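Local coordinates for protein Amuc_1102 (Akkermansia muciniphila, PDB 7DSZ) that adopts an immunoglobulin-like fold related to archaeal type IV pilus proteins and is probably a component of, or associated with, a type IV pilus, at residues Thr75-Ile80 and Lys93-Val98; Lys135-Val140 and Ala149-Glu154; Ala52-Pro57 and Val113-Ser118; Gly69-Leu74 and Val141-Lys146. All blocks are in the same frame, centred on the assembly; numbering follows the deposited sequence. Where two conformers were deposited one is given.

How the contacts relate
From the N terminus, strand 50-63 opens contact 3 at 52-57. Strand 70-83 then opens contact 4 at 69-74 and contact 1 at 75-80. Contact 1 closes first, when 93-98 returns as the partner in a hairpin, so it nests inside both contact 3 and contact 4. Contact 3 closes at 113-118, joining strands 50-63 and 109-115 in the three-stranded sheet. Strand 134-143 opens contact 2 at 135-140 and, at 141-146, closes contact 4, which therefore crosses contacts 3 and 2. Contact 2 closes last, at 149-154. Contacts 1, 2 and 4 knit the larger sheet, and Phe78 and Val139 pack it against Val113 and Ile56 of the smaller.

Contact 1. Residues Thr75-Ile80 and Lys93-Val98; sequences TFKFYI and KLYKEV
The rings of Tyr79 and Tyr95 lie side by side on one face of a two-stranded antiparallel hairpin, with their planes at 48° and centroids 5.3 Å apart. Their meeting is oblique: Tyr79 brings CE2 to the edge of the Tyr95 ring, 3.4 Å from Tyr95 CD1. Glu97, two residues on and on the same face, sets its backbone N over the rim of one Tyr95 face and OE1 at the ring edge. The Phe78 ring, on the other side of the sheet, has Lys96 O in plane at its edge, while Val98 CG2 touches it obliquely at CE1, 3.8 Å away. Hydrogen-bonded pairs Phe76-Val98, Phe78-Lys96 and Ile80-Leu94 hold the strands in register, and the bond from Phe78 N to Lys96 O is nearly straight at 177°.

This hairpin lies in the larger sheet of the immunoglobulin-like fold. Phe76, Phe78 and Val98 turn inward to pack on strand 109-115, whereas Trp162 stacks on Tyr79 outside. Lys77 keeps an extended chain beyond CG and runs alongside Glu97, its CG 3.7 Å from Glu97 CG. The lysine ammonium forms a salt bridge with Glu142 and also donates to a water, which in turn donates to Tyr95 OH. That hydroxyl gives its own proton to Glu97 OE1 at 2.7 Å, meeting the carboxylate oxygen on its anti side, 28° out of plane.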
loop_
_atom_site.group_PDB
_atom_site.type_symbol
_atom_site.label_atom_id
_atom_site.label_comp_id
_atom_site.label_asym_id
_atom_site.label_seq_id
_atom_site.Cartn_x
_atom_site.Cartn_y
_atom_site.Cartn_z
ATOM N N THR C 75 11.828 0.034 16.254
ATOM C CA THR C 75 12.167 0.655 14.978
ATOM C C THR C 75 13.527 0.151 14.515
ATOM O O THR C 75 14.515 0.248 15.250
ATOM C CB THR C 75 12.153 2.179 15.098
ATOM O OG1 THR C 75 10.811 2.607 15.357
ATOM C CG2 THR C 75 12.627 2.821 13.801
ATOM N N PHE C 76 13.567 -0.425 13.321
ATOM C CA PHE C 76 14.807 -0.882 12.707
ATOM C C PHE C 76 15.220 0.126 11.649
ATOM O O PHE C 76 14.434 0.434 10.755
ATOM C CB PHE C 76 14.625 -2.254 12.051
ATOM C CG PHE C 76 14.734 -3.401 13.006
ATOM C CD1 PHE C 76 13.803 -3.561 14.024
ATOM C CD2 PHE C 76 15.764 -4.320 12.887
ATOM C CE1 PHE C 76 13.896 -4.629 14.910
ATOM C CE2 PHE C 76 15.868 -5.394 13.778
ATOM C CZ PHE C 76 14.923 -5.536 14.799
ATOM N N LYS C 77 16.454 0.617 11.733
ATOM C CA LYS C 77 17.000 1.507 10.714
ATOM C C LYS C 77 18.065 0.742 9.944
ATOM O O LYS C 77 19.023 0.235 10.538
ATOM C CB LYS C 77 17.566 2.778 11.348
ATOM C CG LYS C 77 16.504 3.606 12.032
ATOM C CD LYS C 77 17.100 4.817 12.761
ATOM C CE LYS C 77 15.990 5.782 13.213
ATOM N NZ LYS C 77 16.554 6.949 13.963
ATOM N N PHE C 78 17.862 0.608 8.634
ATOM C CA PHE C 78 18.784 -0.107 7.767
ATOM C C PHE C 78 19.616 0.886 6.964
ATOM O O PHE C 78 19.072 1.844 6.414
ATOM C CB PHE C 78 18.034 -1.009 6.790
ATOM C CG PHE C 78 17.273 -2.131 7.446
ATOM C CD1 PHE C 78 16.009 -1.894 7.971
ATOM C CD2 PHE C 78 17.807 -3.404 7.515
ATOM C CE1 PHE C 78 15.285 -2.923 8.557
ATOM C CE2 PHE C 78 17.098 -4.450 8.101
ATOM C CZ PHE C 78 15.834 -4.208 8.615
ATOM N N TYR C 79 20.921 0.626 6.877
ATOM C CA TYR C 79 21.854 1.427 6.089
ATOM C C TYR C 79 22.610 0.489 5.171
ATOM O O TYR C 79 23.266 -0.448 5.645
ATOM C CB TYR C 79 22.854 2.179 6.977
ATOM C CG TYR C 79 22.220 3.025 8.050
ATOM C CD1 TYR C 79 21.926 2.482 9.295
ATOM C CD2 TYR C 79 21.937 4.366 7.833
ATOM C CE1 TYR C 79 21.357 3.243 10.291
ATOM C CE2 TYR C 79 21.361 5.142 8.827
ATOM C CZ TYR C 79 21.073 4.568 10.056
ATOM O OH TYR C 79 20.502 5.316 11.064
ATOM N N ILE C 80 22.550 0.751 3.870
ATOM C CA ILE C 80 23.218 -0.076 2.879
ATOM C C ILE C 80 23.992 0.841 1.942
ATOM O O ILE C 80 23.450 1.832 1.442
ATOM C CB ILE C 80 22.216 -0.959 2.109
ATOM C CG1 ILE C 80 21.631 -2.020 3.057
ATOM C CG2 ILE C 80 22.891 -1.615 0.903
ATOM C CD1 ILE C 80 20.321 -2.656 2.590
ATOM N N LYS C 93 24.435 5.822 -0.209
ATOM C CA LYS C 93 23.943 5.334 1.074
ATOM C C LYS C 93 22.426 5.242 0.997
ATOM O O LYS C 93 21.745 6.256 0.808
ATOM C CB LYS C 93 24.382 6.242 2.220
ATOM C CG LYS C 93 23.912 5.761 3.587
ATOM C CD LYS C 93 24.662 6.439 4.726
ATOM C CE LYS C 93 24.445 7.947 4.709
ATOM N NZ LYS C 93 25.191 8.632 5.815
ATOM N N LEU C 94 21.908 4.022 1.118
ATOM C CA LEU C 94 20.481 3.745 1.065
ATOM C C LEU C 94 19.971 3.534 2.484
ATOM O O LEU C 94 20.602 2.822 3.271
ATOM C CB LEU C 94 20.203 2.503 0.220
ATOM C CG LEU C 94 20.963 2.423 -1.102
ATOM C CD1 LEU C 94 20.509 1.171 -1.850
ATOM C CD2 LEU C 94 20.761 3.695 -1.946
ATOM N N TYR C 95 18.841 4.149 2.806
ATOM C CA TYR C 95 18.331 4.148 4.171
ATOM C C TYR C 95 16.875 3.720 4.199
ATOM O O TYR C 95 16.091 4.104 3.325
ATOM C CB TYR C 95 18.452 5.535 4.777
ATOM C CG TYR C 95 17.759 5.737 6.114
ATOM C CD1 TYR C 95 18.368 5.320 7.298
ATOM C CD2 TYR C 95 16.539 6.395 6.201
ATOM C CE1 TYR C 95 17.768 5.538 8.535
ATOM C CE2 TYR C 95 15.925 6.613 7.436
ATOM C CZ TYR C 95 16.549 6.167 8.591
ATOM O OH TYR C 95 15.963 6.386 9.809
ATOM N N LYS C 96 16.506 2.956 5.227
ATOM C CA LYS C 96 15.104 2.607 5.410
ATOM C C LYS C 96 14.798 2.429 6.889
ATOM O O LYS C 96 15.558 1.764 7.598
ATOM C CB LYS C 96 14.769 1.323 4.649
ATOM C CG LYS C 96 13.309 0.922 4.747
ATOM C CD LYS C 96 12.422 1.893 3.976
ATOM C CE LYS C 96 11.053 1.274 3.702
ATOM N NZ LYS C 96 10.233 2.150 2.787
ATOM N N GLU C 97 13.686 3.014 7.334
ATOM C CA GLU C 97 13.107 2.759 8.652
ATOM C C GLU C 97 11.955 1.777 8.515
ATOM O O GLU C 97 11.055 1.988 7.691
ATOM C CB GLU C 97 12.571 4.040 9.287
ATOM C CG GLU C 97 13.549 4.798 10.111
ATOM C CD GLU C 97 12.965 6.102 10.643
ATOM O OE1 GLU C 97 13.472 7.189 10.263
ATOM O OE2 GLU C 97 11.991 6.025 11.428
ATOM N N VAL C 98 11.981 0.718 9.319
ATOM C CA VAL C 98 10.884 -0.244 9.413
ATOM C C VAL C 98 10.445 -0.284 10.868
ATOM O O VAL C 98 11.238 -0.653 11.744
ATOM C CB VAL C 98 11.300 -1.643 8.928
ATOM C CG1 VAL C 98 10.117 -2.606 8.955
ATOM C CG2 VAL C 98 11.900 -1.577 7.518
HETATM O O HOH W 1 17.712 8.291 11.733
#

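Contact 2. Residues Lys135-Val140 and Ala149-Glu154; sequences KYQGVV and ATYSSE
Segments 135-140 and 149-154 run antiparallel as the two arms of a beta hairpin, the short strand axes 4.6 Å apart and inclined at 173°. Val139 and Tyr151 form the hydrogen-bonded pair at its middle, flanked by the non-hydrogen-bonded pairs Gly138-Ser152 and Val140-Thr150. Past Ser152 the second segment leaves strand geometry, yet the bonding goes on: Ser153 N donates to Gln137 O, and Gln137 N donates to Ser153 OG at 3.0 Å. The serine hydroxyl thus takes the place of a backbone carbonyl. It is also a donor, to Glu154 OE2 at 2.7 Å, which helps to fix the bent glutamate.

Tyr136 meets that glutamate with the edge of its ring, the carboxylate lying almost perpendicular at 85° and OE2 only 3.1 Å from Tyr136 CD1. The ring of Trp161 meets that of Tyr136 obliquely. The other face of the hairpin carries Tyr151, whose ring lies along the neighbouring strand and brings CD2 to 3.9 Å from Val139 CG2. Val139 and Tyr151 both reach Ile56, so this side of the hairpin faces the smaller sheet of the immunoglobulin-like sandwich, with Val139 buried. The Gln137 chain, extended beyond CG, carries its amide to the end of the ring, where NE2, also bonded to Leu26 O, donates to Tyr151 OH at 3.0 Å with the hydroxyl oxygen in the amide plane.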
loop_
_atom_site.group_PDB
_atom_site.type_symbol
_atom_site.label_atom_id
_atom_site.label_comp_id
_atom_site.label_asym_id
_atom_site.label_seq_id
_atom_site.Cartn_x
_atom_site.Cartn_y
_atom_site.Cartn_z
ATOM N N LYS C 135 28.732 -2.833 -0.312
ATOM C CA LYS C 135 30.016 -2.433 0.255
ATOM C C LYS C 135 29.974 -2.327 1.774
ATOM O O LYS C 135 30.872 -2.830 2.455
ATOM C CB LYS C 135 30.463 -1.103 -0.361
ATOM C CG LYS C 135 30.742 -1.212 -1.856
ATOM C CD LYS C 135 31.531 -2.482 -2.171
ATOM C CE LYS C 135 31.845 -2.569 -3.658
ATOM N NZ LYS C 135 32.491 -3.855 -4.030
ATOM N N TYR C 136 28.946 -1.678 2.316
ATOM C CA TYR C 136 28.766 -1.563 3.757
ATOM C C TYR C 136 27.319 -1.855 4.129
ATOM O O TYR C 136 26.401 -1.604 3.342
ATOM C CB TYR C 136 29.108 -0.177 4.248
ATOM C CG TYR C 136 30.510 0.263 3.895
ATOM C CD1 TYR C 136 31.605 -0.356 4.466
ATOM C CD2 TYR C 136 30.731 1.290 2.990
ATOM C CE1 TYR C 136 32.893 0.037 4.159
ATOM C CE2 TYR C 136 32.025 1.698 2.674
ATOM C CZ TYR C 136 33.096 1.061 3.266
ATOM O OH TYR C 136 34.381 1.441 2.969
ATOM N N GLN C 137 27.131 -2.372 5.347
ATOM C CA GLN C 137 25.809 -2.646 5.905
ATOM C C GLN C 137 25.761 -2.196 7.358
ATOM O O GLN C 137 26.756 -2.277 8.084
ATOM C CB GLN C 137 25.441 -4.141 5.874
ATOM C CG GLN C 137 25.508 -4.763 4.509
ATOM C CD GLN C 137 25.017 -6.199 4.483
ATOM O OE1 GLN C 137 24.419 -6.638 3.501
ATOM N NE2 GLN C 137 25.300 -6.950 5.548
ATOM N N GLY C 138 24.588 -1.751 7.794
ATOM C CA GLY C 138 24.385 -1.451 9.197
ATOM C C GLY C 138 22.918 -1.539 9.551
ATOM O O GLY C 138 22.045 -1.262 8.720
ATOM N N VAL C 139 22.644 -1.937 10.794
ATOM C CA VAL C 139 21.288 -1.972 11.328
ATOM C C VAL C 139 21.308 -1.385 12.730
ATOM O O VAL C 139 22.092 -1.826 13.573
ATOM C CB VAL C 139 20.719 -3.403 11.369
ATOM C CG1 VAL C 139 19.321 -3.399 11.989
ATOM C CG2 VAL C 139 20.694 -4.011 9.957
ATOM N N VAL C 140 20.449 -0.406 12.979
ATOM C CA VAL C 140 20.283 0.202 14.298
ATOM C C VAL C 140 18.852 -0.030 14.755
ATOM O O VAL C 140 17.909 0.263 14.015
ATOM C CB VAL C 140 20.607 1.707 14.272
ATOM C CG1 VAL C 140 20.326 2.341 15.652
ATOM C CG2 VAL C 140 22.063 1.930 13.850
ATOM N N ALA C 149 20.350 -1.555 20.071
ATOM C CA ALA C 149 21.238 -2.545 19.476
ATOM C C ALA C 149 21.730 -2.026 18.136
ATOM O O ALA C 149 21.040 -1.257 17.465
ATOM C CB ALA C 149 20.555 -3.915 19.303
ATOM N N THR C 150 22.935 -2.451 17.768
ATOM C CA THR C 150 23.562 -2.035 16.522
ATOM C C THR C 150 24.297 -3.210 15.901
ATOM O O THR C 150 25.024 -3.933 16.591
ATOM C CB THR C 150 24.544 -0.873 16.750
ATOM O OG1 THR C 150 23.834 0.261 17.253
ATOM C CG2 THR C 150 25.228 -0.494 15.449
ATOM N N TYR C 151 24.100 -3.407 14.601
ATOM C CA TYR C 151 24.894 -4.336 13.811
ATOM C C TYR C 151 25.651 -3.529 12.762
ATOM O O TYR C 151 25.110 -2.570 12.210
ATOM C CB TYR C 151 24.031 -5.400 13.110
ATOM C CG TYR C 151 24.681 -5.855 11.824
ATOM C CD1 TYR C 151 25.650 -6.848 11.824
ATOM C CD2 TYR C 151 24.356 -5.249 10.604
ATOM C CE1 TYR C 151 26.287 -7.230 10.635
ATOM C CE2 TYR C 151 24.975 -5.619 9.427
ATOM C CZ TYR C 151 25.942 -6.598 9.441
ATOM O OH TYR C 151 26.536 -6.952 8.250
ATOM N N SER C 152 26.899 -3.909 12.484
ATOM C CA SER C 152 27.621 -3.265 11.391
ATOM C C SER C 152 28.527 -4.276 10.713
ATOM O O SER C 152 29.114 -5.128 11.378
ATOM C CB SER C 152 28.464 -2.077 11.871
ATOM O OG SER C 152 29.223 -1.548 10.788
ATOM N N SER C 153 28.646 -4.167 9.382
ATOM C CA SER C 153 29.594 -4.987 8.641
ATOM C C SER C 153 31.040 -4.570 8.893
ATOM O O SER C 153 31.954 -5.323 8.549
ATOM C CB SER C 153 29.311 -4.927 7.132
ATOM O OG SER C 153 29.528 -3.617 6.626
ATOM N N GLU C 154 31.265 -3.392 9.459
ATOM C CA GLU C 154 32.609 -2.880 9.690
ATOM C C GLU C 154 32.916 -2.873 11.181
ATOM O O GLU C 154 32.016 -2.849 12.032
ATOM C CB GLU C 154 32.769 -1.464 9.124
ATOM C CG GLU C 154 32.255 -1.288 7.693
ATOM C CD GLU C 154 32.837 -2.293 6.719
ATOM O OE1 GLU C 154 34.079 -2.363 6.606
ATOM O OE2 GLU C 154 32.045 -3.008 6.047
#

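Contact 3. Residues Ala52-Pro57 and Val113-Ser118; sequences ADFEIP and VYLSPS
Val113 opens the pairing by meeting Phe54 as a hydrogen-bonded antiparallel pair. Its carbonyl oxygen accepts from Phe54 N at 2.8 Å and also sits in plane at the edge of the Phe54 ring, 3.6 Å from CD2. Tyr114 comes next, on the opposite face of the sheet, in a non-hydrogen-bonded pair with Asp53. The two side chains lie side by side, carboxylate and ring planes only 24° apart, with Asp53 OD1 3.3 Å from Tyr114 CE2. With chi1 at 172° the Asp53 carboxylate swings to the carbonyl side and lies along the ring. Both groups are buried, and each has a partner: Arg31, in a salt bridge, for Asp53 OD2 and Ser112 OG for Tyr114 OH. Leu115 returns to the Phe54 face: it exchanges two backbone bonds with Ala52, packs CB against Ala52 CB at 3.9 Å, and sends CD1 to the edge of the Phe54 ring, 4.1 Å from CE2. The strand ends at Leu115; Ser116 is the N-cap of helix 117-124, its OG bound to Ser119 N, and with Pro117 and Ser118 it contacts the second subunit. Pairing of 109-115 with 50-63 completes the three-stranded sheet of this chain, one of the two packed layers characteristic of an immunoglobulin-like beta sandwich.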
loop_
_atom_site.group_PDB
_atom_site.type_symbol
_atom_site.label_atom_id
_atom_site.label_comp_id
_atom_site.label_asym_id
_atom_site.label_seq_id
_atom_site.Cartn_x
_atom_site.Cartn_y
_atom_site.Cartn_z
ATOM N N ALA C 52 16.694 -8.492 -4.076
ATOM C CA ALA C 52 17.630 -8.511 -2.953
ATOM C C ALA C 52 16.833 -8.513 -1.654
ATOM O O ALA C 52 16.050 -7.589 -1.400
ATOM C CB ALA C 52 18.565 -7.303 -2.995
ATOM N N ASP C 53 17.011 -9.547 -0.842
ATOM C CA ASP C 53 16.291 -9.686 0.422
ATOM C C ASP C 53 17.333 -9.682 1.532
ATOM O O ASP C 53 18.071 -10.660 1.689
ATOM C CB ASP C 53 15.465 -10.980 0.405
ATOM C CG ASP C 53 14.837 -11.326 1.748
ATOM O OD1 ASP C 53 14.872 -10.520 2.700
ATOM O OD2 ASP C 53 14.266 -12.426 1.814
ATOM N N PHE C 54 17.410 -8.574 2.274
ATOM C CA PHE C 54 18.356 -8.435 3.374
ATOM C C PHE C 54 17.667 -8.908 4.643
ATOM O O PHE C 54 16.627 -8.365 5.011
ATOM C CB PHE C 54 18.817 -6.983 3.534
ATOM C CG PHE C 54 19.602 -6.447 2.363
ATOM C CD1 PHE C 54 20.992 -6.552 2.338
ATOM C CD2 PHE C 54 18.963 -5.809 1.311
ATOM C CE1 PHE C 54 21.732 -6.034 1.248
ATOM C CE2 PHE C 54 19.680 -5.307 0.231
ATOM C CZ PHE C 54 21.071 -5.414 0.209
ATOM N N GLU C 55 18.239 -9.913 5.310
ATOM C CA GLU C 55 17.602 -10.555 6.460
ATOM C C GLU C 55 18.508 -10.433 7.670
ATOM O O GLU C 55 19.702 -10.717 7.564
ATOM C CB GLU C 55 17.362 -12.040 6.182
ATOM C CG GLU C 55 16.443 -12.316 5.001
ATOM C CD GLU C 55 15.011 -12.354 5.450
ATOM O OE1 GLU C 55 14.745 -13.003 6.497
ATOM O OE2 GLU C 55 14.157 -11.726 4.786
ATOM N N ILE C 56 17.959 -10.050 8.826
ATOM C CA ILE C 56 18.711 -10.069 10.071
ATOM C C ILE C 56 17.932 -10.784 11.169
ATOM O O ILE C 56 16.825 -10.361 11.524
ATOM C CB ILE C 56 19.152 -8.663 10.531
ATOM C CG1 ILE C 56 20.021 -8.759 11.792
ATOM C CG2 ILE C 56 17.976 -7.690 10.716
ATOM C CD1 ILE C 56 20.902 -7.498 11.990
ATOM N N PRO C 57 18.444 -11.888 11.706
ATOM C CA PRO C 57 17.789 -12.534 12.845
ATOM C C PRO C 57 17.941 -11.700 14.099
ATOM O O PRO C 57 18.960 -11.040 14.304
ATOM C CB PRO C 57 18.555 -13.857 13.011
ATOM C CG PRO C 57 19.456 -13.985 11.835
ATOM C CD PRO C 57 19.688 -12.567 11.315
ATOM N N VAL C 113 14.690 -5.960 4.780
ATOM C CA VAL C 113 14.446 -4.891 3.810
ATOM C C VAL C 113 14.869 -5.414 2.453
ATOM O O VAL C 113 15.592 -6.406 2.344
ATOM C CB VAL C 113 15.195 -3.565 4.094
ATOM C CG1 VAL C 113 14.494 -2.782 5.170
ATOM C CG2 VAL C 113 16.658 -3.835 4.423
ATOM N N TYR C 114 14.394 -4.749 1.392
ATOM C CA TYR C 114 14.506 -5.306 0.049
ATOM C C TYR C 114 14.933 -4.248 -0.959
ATOM O O TYR C 114 14.597 -3.071 -0.825
ATOM C CB TYR C 114 13.161 -5.905 -0.433
ATOM C CG TYR C 114 12.599 -6.923 0.554
ATOM C CD1 TYR C 114 12.020 -6.510 1.748
ATOM C CD2 TYR C 114 12.681 -8.291 0.295
ATOM C CE1 TYR C 114 11.551 -7.420 2.669
ATOM C CE2 TYR C 114 12.188 -9.226 1.211
ATOM C CZ TYR C 114 11.625 -8.774 2.402
ATOM O OH TYR C 114 11.133 -9.681 3.339
ATOM N N LEU C 115 15.620 -4.700 -2.008
ATOM C CA LEU C 115 15.809 -3.910 -3.220
ATOM C C LEU C 115 15.163 -4.636 -4.396
ATOM O O LEU C 115 15.250 -5.865 -4.507
ATOM C CB LEU C 115 17.306 -3.665 -3.501
ATOM C CG LEU C 115 18.008 -2.642 -2.606
ATOM C CD1 LEU C 115 19.529 -2.688 -2.892
ATOM C CD2 LEU C 115 17.437 -1.196 -2.755
ATOM N N SER C 116 14.510 -3.877 -5.280
ATOM C CA SER C 116 13.816 -4.456 -6.415
ATOM C C SER C 116 14.806 -5.034 -7.426
ATOM O O SER C 116 15.995 -4.699 -7.411
ATOM C CB SER C 116 12.972 -3.390 -7.110
ATOM O OG SER C 116 13.844 -2.449 -7.731
ATOM N N PRO C 117 14.328 -5.881 -8.341
ATOM C CA PRO C 117 15.223 -6.353 -9.415
ATOM C C PRO C 117 15.818 -5.220 -10.232
ATOM O O PRO C 117 16.991 -5.296 -10.613
ATOM C CB PRO C 117 14.313 -7.253 -10.257
ATOM C CG PRO C 117 13.271 -7.751 -9.275
ATOM C CD PRO C 117 13.010 -6.553 -8.382
ATOM N N SER C 118 15.065 -4.147 -10.481
ATOM C CA SER C 118 15.637 -3.069 -11.290
ATOM C C SER C 118 16.693 -2.285 -10.519
ATOM O O SER C 118 17.690 -1.851 -11.107
ATOM C CB SER C 118 14.525 -2.149 -11.813
ATOM O OG SER C 118 13.918 -1.386 -10.780
#

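Contact 4. Residues Gly69-Leu74 and Val141-Lys146; sequences GYIDAL and VEYNGK
Leu74 lies beside Tyr143 with their CA atoms 5.2 Å apart, but no direct hydrogen bond joins the two segments: the first turns a corner at Asp72, and the second ends in a type I' beta turn from Tyr143 to Lys146. This is the end of the hairpin 134-143/146-152, where strand 70-83 parts from strand 134-143 in the larger sheet of the immunoglobulin-like fold, and side chains and waters take over from backbone pairing. Leu74 CA still makes a CA-H...O contact with Glu142 O at 3.6 Å.

The apolar contact centres on Leu74, whose side chain crosses that of Tyr143 at about a right angle and sets CD2 3.8 Å from Tyr143 CB; the same methyl also touches Val141 CG1. The trans chi1 of Tyr143 (175°) carries the ring across toward 69-74. There Ala73 O lies in plane at the ring edge, 3.3 Å from Tyr143 CD1. Ile71 meets the ring obliquely through CD1, and Val19 of strand 18-32 touches both residues. Asp72, at the corner, bonds to Thr11 and Thr12, and its OD1 forms a salt bridge with Arg122 of the third subunit, placing the corner at a subunit interface.

Three waters bridge the two segments. One links Ala73 O to Asn144 N, and another donates to both Asp72 OD2 and Asn144 OD1. The third accepts from Asp72 N at 2.9 Å and donates to Tyr143 OH at 3.0 Å.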
loop_
_atom_site.group_PDB
_atom_site.type_symbol
_atom_site.label_atom_id
_atom_site.label_comp_id
_atom_site.label_asym_id
_atom_site.label_seq_id
_atom_site.Cartn_x
_atom_site.Cartn_y
_atom_site.Cartn_z
ATOM N N GLY C 69 3.615 -10.758 26.892
ATOM C CA GLY C 69 4.623 -11.466 26.130
ATOM C C GLY C 69 5.133 -10.714 24.922
ATOM O O GLY C 69 5.923 -11.279 24.147
ATOM N N TYR C 70 4.713 -9.462 24.749
ATOM C CA TYR C 70 5.041 -8.658 23.578
ATOM C C TYR C 70 5.347 -7.233 24.004
ATOM O O TYR C 70 4.851 -6.753 25.027
ATOM C CB TYR C 70 3.870 -8.579 22.595
ATOM C CG TYR C 70 3.528 -9.818 21.830
ATOM C CD1 TYR C 70 2.818 -10.864 22.417
ATOM C CD2 TYR C 70 3.868 -9.920 20.493
ATOM C CE1 TYR C 70 2.474 -11.993 21.674
ATOM C CE2 TYR C 70 3.546 -11.037 19.751
ATOM C CZ TYR C 70 2.845 -12.070 20.345
ATOM O OH TYR C 70 2.535 -13.179 19.582
ATOM N N ILE C 71 6.138 -6.538 23.186
ATOM C CA ILE C 71 6.311 -5.097 23.329
ATOM C C ILE C 71 5.584 -4.404 22.180
ATOM O O ILE C 71 5.318 -4.994 21.125
ATOM C CB ILE C 71 7.790 -4.658 23.383
ATOM C CG1 ILE C 71 8.521 -5.007 22.080
ATOM C CG2 ILE C 71 8.499 -5.280 24.605
ATOM C CD1 ILE C 71 9.986 -4.508 22.025
ATOM N N ASP C 72 5.272 -3.121 22.400
ATOM C CA ASP C 72 4.480 -2.350 21.443
ATOM C C ASP C 72 5.132 -2.292 20.070
ATOM O O ASP C 72 4.463 -2.498 19.049
ATOM C CB ASP C 72 4.278 -0.925 21.948
ATOM C CG ASP C 72 3.221 -0.826 23.011
ATOM O OD1 ASP C 72 2.256 -1.622 22.983
ATOM O OD2 ASP C 72 3.360 0.076 23.861
ATOM N N ALA C 73 6.420 -1.937 20.017
ATOM C CA ALA C 73 7.073 -1.651 18.740
ATOM C C ALA C 73 8.582 -1.625 18.916
ATOM O O ALA C 73 9.093 -1.429 20.016
ATOM C CB ALA C 73 6.618 -0.314 18.146
ATOM N N LEU C 74 9.282 -1.806 17.793
ATOM C CA LEU C 74 10.719 -1.596 17.664
ATOM C C LEU C 74 10.941 -0.948 16.314
ATOM O O LEU C 74 10.329 -1.363 15.323
ATOM C CB LEU C 74 11.512 -2.908 17.687
ATOM C CG LEU C 74 11.764 -3.664 18.968
ATOM C CD1 LEU C 74 12.548 -4.917 18.627
ATOM C CD2 LEU C 74 12.559 -2.745 19.923
ATOM N N VAL C 141 18.685 -0.553 15.971
ATOM C CA VAL C 141 17.361 -0.840 16.524
ATOM C C VAL C 141 17.079 0.140 17.650
ATOM O O VAL C 141 17.900 0.292 18.564
ATOM C CB VAL C 141 17.259 -2.285 17.048
ATOM C CG1 VAL C 141 15.828 -2.558 17.536
ATOM C CG2 VAL C 141 17.666 -3.279 15.964
ATOM N N GLU C 142 15.915 0.781 17.602
ATOM C CA GLU C 142 15.491 1.695 18.653
ATOM C C GLU C 142 14.229 1.180 19.334
ATOM O O GLU C 142 13.345 0.594 18.688
ATOM C CB GLU C 142 15.244 3.107 18.100
ATOM C CG GLU C 142 16.498 3.764 17.552
ATOM C CD GLU C 142 16.252 5.166 17.006
ATOM O OE1 GLU C 142 15.102 5.638 17.055
ATOM O OE2 GLU C 142 17.218 5.791 16.518
ATOM N N TYR C 143 14.158 1.389 20.646
ATOM C CA TYR C 143 12.946 1.161 21.417
ATOM C C TYR C 143 12.600 2.457 22.134
ATOM O O TYR C 143 13.435 3.009 22.857
ATOM C CB TYR C 143 13.113 0.017 22.427
ATOM C CG TYR C 143 11.881 -0.115 23.291
ATOM C CD1 TYR C 143 10.700 -0.616 22.762
ATOM C CD2 TYR C 143 11.878 0.311 24.616
ATOM C CE1 TYR C 143 9.561 -0.720 23.524
ATOM C CE2 TYR C 143 10.729 0.213 25.394
ATOM C CZ TYR C 143 9.575 -0.303 24.837
ATOM O OH TYR C 143 8.413 -0.413 25.575
ATOM N N ASN C 144 11.374 2.940 21.926
ATOM C CA ASN C 144 10.937 4.230 22.472
ATOM C C ASN C 144 11.954 5.338 22.193
ATOM O O ASN C 144 12.284 6.144 23.065
ATOM C CB ASN C 144 10.650 4.121 23.969
ATOM C CG ASN C 144 9.279 3.535 24.257
ATOM O OD1 ASN C 144 8.376 3.590 23.418
ATOM N ND2 ASN C 144 9.111 2.981 25.456
ATOM N N GLY C 145 12.470 5.371 20.970
ATOM C CA GLY C 145 13.354 6.448 20.569
ATOM C C GLY C 145 14.773 6.368 21.078
ATOM O O GLY C 145 15.529 7.325 20.892
ATOM N N LYS C 146 15.165 5.261 21.703
ATOM C CA LYS C 146 16.515 5.056 22.204
ATOM C C LYS C 146 17.154 3.862 21.508
ATOM O O LYS C 146 16.550 2.789 21.432
ATOM C CB LYS C 146 16.508 4.810 23.717
ATOM C CG LYS C 146 17.862 4.367 24.243
ATOM C CD LYS C 146 17.790 3.696 25.616
ATOM C CE LYS C 146 19.196 3.372 26.113
ATOM N NZ LYS C 146 19.196 2.666 27.428
HETATM O O HOH W 2 5.851 -1.934 24.932
HETATM O O HOH W 3 6.109 1.509 23.612
HETATM O O HOH W 4 9.206 1.430 20.567
#